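Local atomic coordinates of putative GH105 family protein (Salmonella enterica subsp. enterica serovar Paratyphi A, PDB entry 3QWT), a protein that is of unconfirmed function but probably acts as a glycoside hydrolase of family GH105, built as an alpha/alpha toroid. Residues E139-M153 and R187-H201. Numbering follows the deposited sequence.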
loop_
_atom_site.group_PDB
_atom_site.type_symbol
_atom_site.label_atom_id
_atom_site.label_comp_id
_atom_site.label_asym_id
_atom_site.label_seq_id
_atom_site.Cartn_x
_atom_site.Cartn_y
_atom_site.Cartn_z
ATOM N N GLU A 139 -5.919 -27.921 -11.235
ATOM C CA GLU A 139 -6.727 -27.357 -12.317
ATOM C C GLU A 139 -7.920 -28.262 -12.611
ATOM O O GLU A 139 -9.014 -27.768 -12.901
ATOM C CB GLU A 139 -5.904 -27.142 -13.592
ATOM C CG GLU A 139 -5.191 -25.799 -13.661
ATOM C CD GLU A 139 -6.165 -24.611 -13.586
ATOM O OE1 GLU A 139 -7.017 -24.468 -14.498
ATOM O OE2 GLU A 139 -6.075 -23.829 -12.608
ATOM N N TRP A 140 -7.705 -29.583 -12.537
ATOM C CA TRP A 140 -8.790 -30.543 -12.732
ATOM C C TRP A 140 -9.862 -30.400 -11.651
ATOM O O TRP A 140 -11.062 -30.391 -11.940
ATOM C CB TRP A 140 -8.265 -31.972 -12.702
ATOM C CG TRP A 140 -9.364 -33.004 -12.565
ATOM C CD1 TRP A 140 -10.086 -33.564 -13.571
ATOM C CD2 TRP A 140 -9.861 -33.589 -11.342
ATOM N NE1 TRP A 140 -11.000 -34.465 -13.059
ATOM C CE2 TRP A 140 -10.879 -34.498 -11.696
ATOM C CE3 TRP A 140 -9.534 -33.439 -9.989
ATOM C CZ2 TRP A 140 -11.583 -35.250 -10.746
ATOM C CZ3 TRP A 140 -10.235 -34.180 -9.048
ATOM C CH2 TRP A 140 -11.249 -35.076 -9.433
ATOM N N ALA A 141 -9.416 -30.349 -10.404
ATOM C CA ALA A 141 -10.313 -30.173 -9.266
ATOM C C ALA A 141 -11.129 -28.897 -9.434
ATOM O O ALA A 141 -12.319 -28.858 -9.106
ATOM C CB ALA A 141 -9.526 -30.137 -7.955
HETATM N N MSE A 142 -10.495 -27.858 -9.962
HETATM C CA MSE A 142 -11.197 -26.601 -10.184
HETATM C C MSE A 142 -12.261 -26.655 -11.285
HETATM O O MSE A 142 -13.390 -26.189 -11.089
HETATM C CB MSE A 142 -10.205 -25.478 -10.463
HETATM C CG MSE A 142 -9.465 -25.028 -9.219
HETATM SE SE MSE A 142 -10.655 -24.137 -7.926
HETATM C CE MSE A 142 -10.929 -22.461 -8.844
ATOM N N ASN A 143 -11.912 -27.254 -12.419
ATOM C CA ASN A 143 -12.656 -27.016 -13.657
ATOM C C ASN A 143 -13.310 -28.209 -14.336
ATOM O O ASN A 143 -14.200 -28.017 -15.161
ATOM C CB ASN A 143 -11.761 -26.317 -14.683
ATOM C CG ASN A 143 -11.264 -25.003 -14.188
ATOM O OD1 ASN A 143 -12.039 -24.051 -14.056
ATOM N ND2 ASN A 143 -9.973 -24.931 -13.885
ATOM N N GLU A 144 -12.872 -29.421 -14.010
ATOM C CA GLU A 144 -13.405 -30.616 -14.660
ATOM C C GLU A 144 -14.074 -31.597 -13.699
ATOM O O GLU A 144 -15.019 -32.296 -14.078
ATOM C CB GLU A 144 -12.312 -31.327 -15.471
ATOM C CG GLU A 144 -11.649 -30.439 -16.503
ATOM C CD GLU A 144 -10.775 -31.219 -17.486
ATOM O OE1 GLU A 144 -9.656 -30.744 -17.793
ATOM O OE2 GLU A 144 -11.215 -32.295 -17.958
HETATM N N MSE A 145 -13.597 -31.663 -12.462
HETATM C CA MSE A 145 -14.227 -32.569 -11.502
HETATM C C MSE A 145 -15.735 -32.317 -11.488
HETATM O O MSE A 145 -16.178 -31.177 -11.423
HETATM C CB MSE A 145 -13.605 -32.418 -10.117
HETATM C CG MSE A 145 -14.439 -32.944 -8.953
HETATM SE SE MSE A 145 -13.580 -32.398 -7.279
HETATM C CE MSE A 145 -13.784 -34.038 -6.199
ATOM N N PRO A 146 -16.527 -33.389 -11.598
ATOM C CA PRO A 146 -17.987 -33.299 -11.604
ATOM C C PRO A 146 -18.489 -32.467 -10.401
ATOM O O PRO A 146 -17.972 -32.639 -9.295
ATOM C CB PRO A 146 -18.430 -34.764 -11.446
ATOM C CG PRO A 146 -17.307 -35.577 -11.873
ATOM C CD PRO A 146 -16.052 -34.781 -11.610
ATOM N N ARG A 147 -19.468 -31.587 -10.606
ATOM C CA ARG A 147 -20.091 -30.870 -9.467
ATOM C C ARG A 147 -21.555 -31.243 -9.298
ATOM O O ARG A 147 -22.243 -31.525 -10.277
ATOM C CB ARG A 147 -20.001 -29.345 -9.622
ATOM C CG ARG A 147 -18.590 -28.784 -9.751
ATOM C CD ARG A 147 -17.792 -28.940 -8.471
ATOM N NE ARG A 147 -16.810 -27.866 -8.319
ATOM C CZ ARG A 147 -15.530 -27.954 -8.674
ATOM N NH1 ARG A 147 -15.059 -29.066 -9.211
ATOM N NH2 ARG A 147 -14.717 -26.923 -8.503
ATOM N N THR A 148 -22.031 -31.217 -8.059
ATOM C CA THR A 148 -23.441 -31.393 -7.784
ATOM C C THR A 148 -24.126 -30.050 -7.947
ATOM O O THR A 148 -23.473 -29.065 -8.283
ATOM C CB THR A 148 -23.669 -31.864 -6.341
ATOM O OG1 THR A 148 -23.404 -30.790 -5.430
ATOM C CG2 THR A 148 -22.773 -33.051 -6.006
ATOM N N ASP A 149 -25.443 -30.028 -7.717
ATOM C CA ASP A 149 -26.193 -28.806 -7.489
ATOM C C ASP A 149 -25.375 -27.870 -6.611
ATOM O O ASP A 149 -24.647 -28.321 -5.716
ATOM C CB ASP A 149 -27.498 -29.121 -6.734
ATOM C CG ASP A 149 -28.518 -29.879 -7.581
ATOM O OD1 ASP A 149 -28.174 -30.351 -8.690
ATOM O OD2 ASP A 149 -29.670 -30.011 -7.120
ATOM N N HIS A 150 -25.517 -26.572 -6.855
ATOM C CA HIS A 150 -24.895 -25.550 -6.023
ATOM C C HIS A 150 -23.385 -25.711 -6.024
ATOM O O HIS A 150 -22.710 -25.314 -5.083
ATOM C CB HIS A 150 -25.456 -25.612 -4.597
ATOM C CG HIS A 150 -26.915 -25.305 -4.521
ATOM N ND1 HIS A 150 -27.430 -24.070 -4.861
ATOM C CD2 HIS A 150 -27.975 -26.067 -4.152
ATOM C CE1 HIS A 150 -28.744 -24.085 -4.704
ATOM N NE2 HIS A 150 -29.101 -25.281 -4.267
ATOM N N GLY A 151 -22.872 -26.318 -7.090
ATOM C CA GLY A 151 -21.447 -26.397 -7.311
ATOM C C GLY A 151 -20.720 -27.118 -6.201
ATOM O O GLY A 151 -19.545 -26.865 -5.955
ATOM N N GLY A 152 -21.422 -28.021 -5.524
ATOM C CA GLY A 152 -20.772 -28.868 -4.544
ATOM C C GLY A 152 -19.868 -29.862 -5.242
ATOM O O GLY A 152 -20.180 -30.344 -6.332
HETATM N N MSE A 153 -18.734 -30.162 -4.633
HETATM C CA MSE A 153 -17.854 -31.186 -5.183
HETATM C C MSE A 153 -18.500 -32.566 -5.069
HETATM O O MSE A 153 -18.920 -32.986 -3.985
HETATM C CB MSE A 153 -16.510 -31.162 -4.486
HETATM C CG MSE A 153 -15.701 -29.935 -4.869
HETATM SE SE MSE A 153 -13.871 -30.132 -4.293
HETATM C CE MSE A 153 -13.026 -28.835 -5.480
ATOM N N ARG A 187 -2.409 -19.030 -5.773
ATOM C CA ARG A 187 -3.603 -18.979 -6.594
ATOM C C ARG A 187 -4.815 -18.888 -5.679
ATOM O O ARG A 187 -5.431 -19.901 -5.337
ATOM C CB ARG A 187 -3.656 -20.188 -7.529
ATOM C CG ARG A 187 -2.497 -20.194 -8.533
ATOM C CD ARG A 187 -2.533 -21.390 -9.485
ATOM N NE ARG A 187 -1.407 -21.376 -10.428
ATOM C CZ ARG A 187 -1.252 -22.237 -11.430
ATOM N NH1 ARG A 187 -2.147 -23.209 -11.644
ATOM N NH2 ARG A 187 -0.195 -22.129 -12.221
ATOM N N PRO A 188 -5.170 -17.658 -5.274
ATOM C CA PRO A 188 -6.200 -17.511 -4.234
ATOM C C PRO A 188 -7.555 -18.047 -4.681
ATOM O O PRO A 188 -8.395 -18.258 -3.806
ATOM C CB PRO A 188 -6.286 -15.988 -4.006
ATOM C CG PRO A 188 -5.127 -15.389 -4.772
ATOM C CD PRO A 188 -4.761 -16.364 -5.851
ATOM N N GLU A 189 -7.765 -18.250 -5.987
ATOM C CA GLU A 189 -9.009 -18.849 -6.472
ATOM C C GLU A 189 -9.189 -20.238 -5.895
ATOM O O GLU A 189 -10.305 -20.629 -5.576
ATOM C CB GLU A 189 -9.040 -18.984 -7.998
ATOM C CG GLU A 189 -8.844 -17.701 -8.749
ATOM C CD GLU A 189 -7.359 -17.302 -8.873
ATOM O OE1 GLU A 189 -6.486 -17.924 -8.210
ATOM O OE2 GLU A 189 -7.070 -16.353 -9.644
ATOM N N TYR A 190 -8.095 -20.994 -5.800
ATOM C CA TYR A 190 -8.157 -22.365 -5.285
ATOM C C TYR A 190 -8.632 -22.339 -3.838
ATOM O O TYR A 190 -9.424 -23.173 -3.407
ATOM C CB TYR A 190 -6.792 -23.053 -5.319
ATOM C CG TYR A 190 -6.215 -23.296 -6.689
ATOM C CD1 TYR A 190 -6.928 -22.990 -7.851
ATOM C CD2 TYR A 190 -4.941 -23.852 -6.822
ATOM C CE1 TYR A 190 -6.369 -23.215 -9.122
ATOM C CE2 TYR A 190 -4.376 -24.070 -8.067
ATOM C CZ TYR A 190 -5.093 -23.763 -9.211
ATOM O OH TYR A 190 -4.506 -24.015 -10.428
ATOM N N VAL A 191 -8.119 -21.375 -3.089
ATOM C CA VAL A 191 -8.445 -21.265 -1.682
ATOM C C VAL A 191 -9.886 -20.808 -1.501
ATOM O O VAL A 191 -10.565 -21.253 -0.577
ATOM C CB VAL A 191 -7.508 -20.280 -0.985
ATOM C CG1 VAL A 191 -7.932 -20.091 0.461
ATOM C CG2 VAL A 191 -6.066 -20.774 -1.081
ATOM N N GLU A 192 -10.349 -19.923 -2.382
ATOM C CA GLU A 192 -11.732 -19.445 -2.316
ATOM C C GLU A 192 -12.667 -20.630 -2.582
ATOM O O GLU A 192 -13.649 -20.848 -1.864
ATOM C CB GLU A 192 -12.009 -18.296 -3.311
ATOM C CG GLU A 192 -11.543 -16.918 -2.849
ATOM C CD GLU A 192 -11.817 -16.649 -1.356
ATOM O OE1 GLU A 192 -10.863 -16.792 -0.561
ATOM O OE2 GLU A 192 -12.960 -16.289 -0.964
ATOM N N GLU A 193 -12.326 -21.414 -3.597
ATOM C CA GLU A 193 -13.105 -22.593 -3.932
ATOM C C GLU A 193 -13.148 -23.526 -2.732
ATOM O O GLU A 193 -14.197 -24.073 -2.382
ATOM C CB GLU A 193 -12.482 -23.307 -5.135
ATOM C CG GLU A 193 -13.142 -24.637 -5.461
ATOM C CD GLU A 193 -14.608 -24.502 -5.897
ATOM O OE1 GLU A 193 -15.340 -25.513 -5.858
ATOM O OE2 GLU A 193 -15.025 -23.395 -6.298
ATOM N N ALA A 194 -11.993 -23.704 -2.106
ATOM C CA ALA A 194 -11.872 -24.615 -0.970
ATOM C C ALA A 194 -12.774 -24.204 0.220
ATOM O O ALA A 194 -13.458 -25.026 0.816
ATOM C CB ALA A 194 -10.406 -24.729 -0.547
ATOM N N THR A 195 -12.772 -22.919 0.536
ATOM C CA THR A 195 -13.614 -22.364 1.590
ATOM C C THR A 195 -15.075 -22.540 1.274
ATOM O O THR A 195 -15.866 -22.931 2.144
ATOM C CB THR A 195 -13.340 -20.877 1.746
ATOM O OG1 THR A 195 -11.947 -20.720 2.005
ATOM C CG2 THR A 195 -14.164 -20.277 2.913
ATOM N N TYR A 196 -15.444 -22.244 0.029
ATOM C CA TYR A 196 -16.820 -22.461 -0.376
ATOM C C TYR A 196 -17.208 -23.930 -0.194
ATOM O O TYR A 196 -18.274 -24.235 0.345
ATOM C CB TYR A 196 -17.073 -21.996 -1.799
ATOM C CG TYR A 196 -18.463 -22.298 -2.282
ATOM C CD1 TYR A 196 -19.539 -21.493 -1.908
ATOM C CD2 TYR A 196 -18.713 -23.408 -3.092
ATOM C CE1 TYR A 196 -20.821 -21.760 -2.339
ATOM C CE2 TYR A 196 -20.006 -23.691 -3.544
ATOM C CZ TYR A 196 -21.055 -22.857 -3.153
ATOM O OH TYR A 196 -22.334 -23.118 -3.574
ATOM N N GLN A 197 -16.337 -24.840 -0.612
ATOM C CA GLN A 197 -16.667 -26.244 -0.446
ATOM C C GLN A 197 -16.916 -26.576 1.044
ATOM O O GLN A 197 -17.844 -27.316 1.373
ATOM C CB GLN A 197 -15.604 -27.144 -1.070
ATOM C CG GLN A 197 -15.616 -27.133 -2.605
ATOM C CD GLN A 197 -16.972 -27.554 -3.171
ATOM O OE1 GLN A 197 -17.666 -28.404 -2.592
ATOM N NE2 GLN A 197 -17.363 -26.950 -4.296
ATOM N N PHE A 198 -16.111 -26.000 1.937
ATOM C CA PHE A 198 -16.281 -26.246 3.361
ATOM C C PHE A 198 -17.691 -25.842 3.790
ATOM O O PHE A 198 -18.422 -26.661 4.348
ATOM C CB PHE A 198 -15.266 -25.449 4.158
ATOM C CG PHE A 198 -14.544 -26.249 5.178
ATOM C CD1 PHE A 198 -13.271 -26.742 4.914
ATOM C CD2 PHE A 198 -15.123 -26.503 6.412
ATOM C CE1 PHE A 198 -12.588 -27.476 5.860
ATOM C CE2 PHE A 198 -14.452 -27.239 7.361
ATOM C CZ PHE A 198 -13.180 -27.730 7.086
ATOM N N LEU A 199 -18.060 -24.585 3.497
ATOM C CA LEU A 199 -19.361 -24.055 3.887
ATOM C C LEU A 199 -20.511 -24.910 3.348
ATOM O O LEU A 199 -21.469 -25.186 4.060
ATOM C CB LEU A 199 -19.503 -22.595 3.443
ATOM C CG LEU A 199 -18.480 -21.626 4.051
ATOM C CD1 LEU A 199 -18.588 -20.284 3.365
ATOM C CD2 LEU A 199 -18.654 -21.458 5.571
ATOM N N LEU A 200 -20.405 -25.348 2.097
ATOM C CA LEU A 200 -21.480 -26.135 1.500
ATOM C C LEU A 200 -21.536 -27.504 2.150
ATOM O O LEU A 200 -22.629 -28.033 2.392
ATOM C CB LEU A 200 -21.314 -26.287 -0.019
ATOM C CG LEU A 200 -22.579 -26.817 -0.702
ATOM C CD1 LEU A 200 -23.733 -25.845 -0.482
ATOM C CD2 LEU A 200 -22.370 -27.047 -2.192
ATOM N N HIS A 201 -20.364 -28.088 2.415
ATOM C CA HIS A 201 -20.319 -29.386 3.067
ATOM C C HIS A 201 -20.978 -29.288 4.453
ATOM O O HIS A 201 -21.832 -30.107 4.783
ATOM C CB HIS A 201 -18.904 -29.951 3.154
ATOM C CG HIS A 201 -18.454 -30.641 1.899
ATOM N ND1 HIS A 201 -18.122 -29.953 0.751
ATOM C CD2 HIS A 201 -18.326 -31.955 1.602
ATOM C CE1 HIS A 201 -17.791 -30.816 -0.194
ATOM N NE2 HIS A 201 -17.915 -32.038 0.291
HETATM O O HOH W 1 -17.685 -25.310 -7.164
HETATM O O HOH W 2 -18.155 -34.197 -1.478
#
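Gln197 uses both ends of its amide to hold the loop after helix 131-143. Its NE2 donates a hydrogen bond to Gly151 O (2.7 Å), lying in the planes of both amide and carbonyl. Its OE1 accepts from Met153 N at 2.9 Å, with the donor above the carbonyl plane. The second hydrogen of NE2 goes to Glu193 OE1, which fixes the turn of the amide. That same oxygen meets Arg147 NH2 at 3.1 Å in a salt bridge of weak hydrogen-bond geometry; the guanidinium and carboxylate planes are 44° apart. A water joins Arg147 NE, Gly151 O and Glu193 OE1. The other oxygen of Glu193 forms a salt bridge with Arg258 of a second subunit. Tyr196 OH donates a hydrogen bond to His150 O (2.7 Å), which lies at the ring edge, and Leu200 CD2 packs on Gly152 CA.

Nearer the start of helix 188-205, Tyr190 OH donates to the anti lone pair of Glu139 OE2 and accepts from Arg187 NH1. Arg187 NH2 forms a salt bridge with Glu135. Selenomethionine Met142 bends at chi2 (-68°), placing SE against Glu193 CB (3.4 Å) and obliquely beside the Tyr190 ring, a Met-aromatic contact. The arrangement joins two helices and an interhelical loop of the alpha/alpha toroid, the fold of GH105 and GH88 proteins.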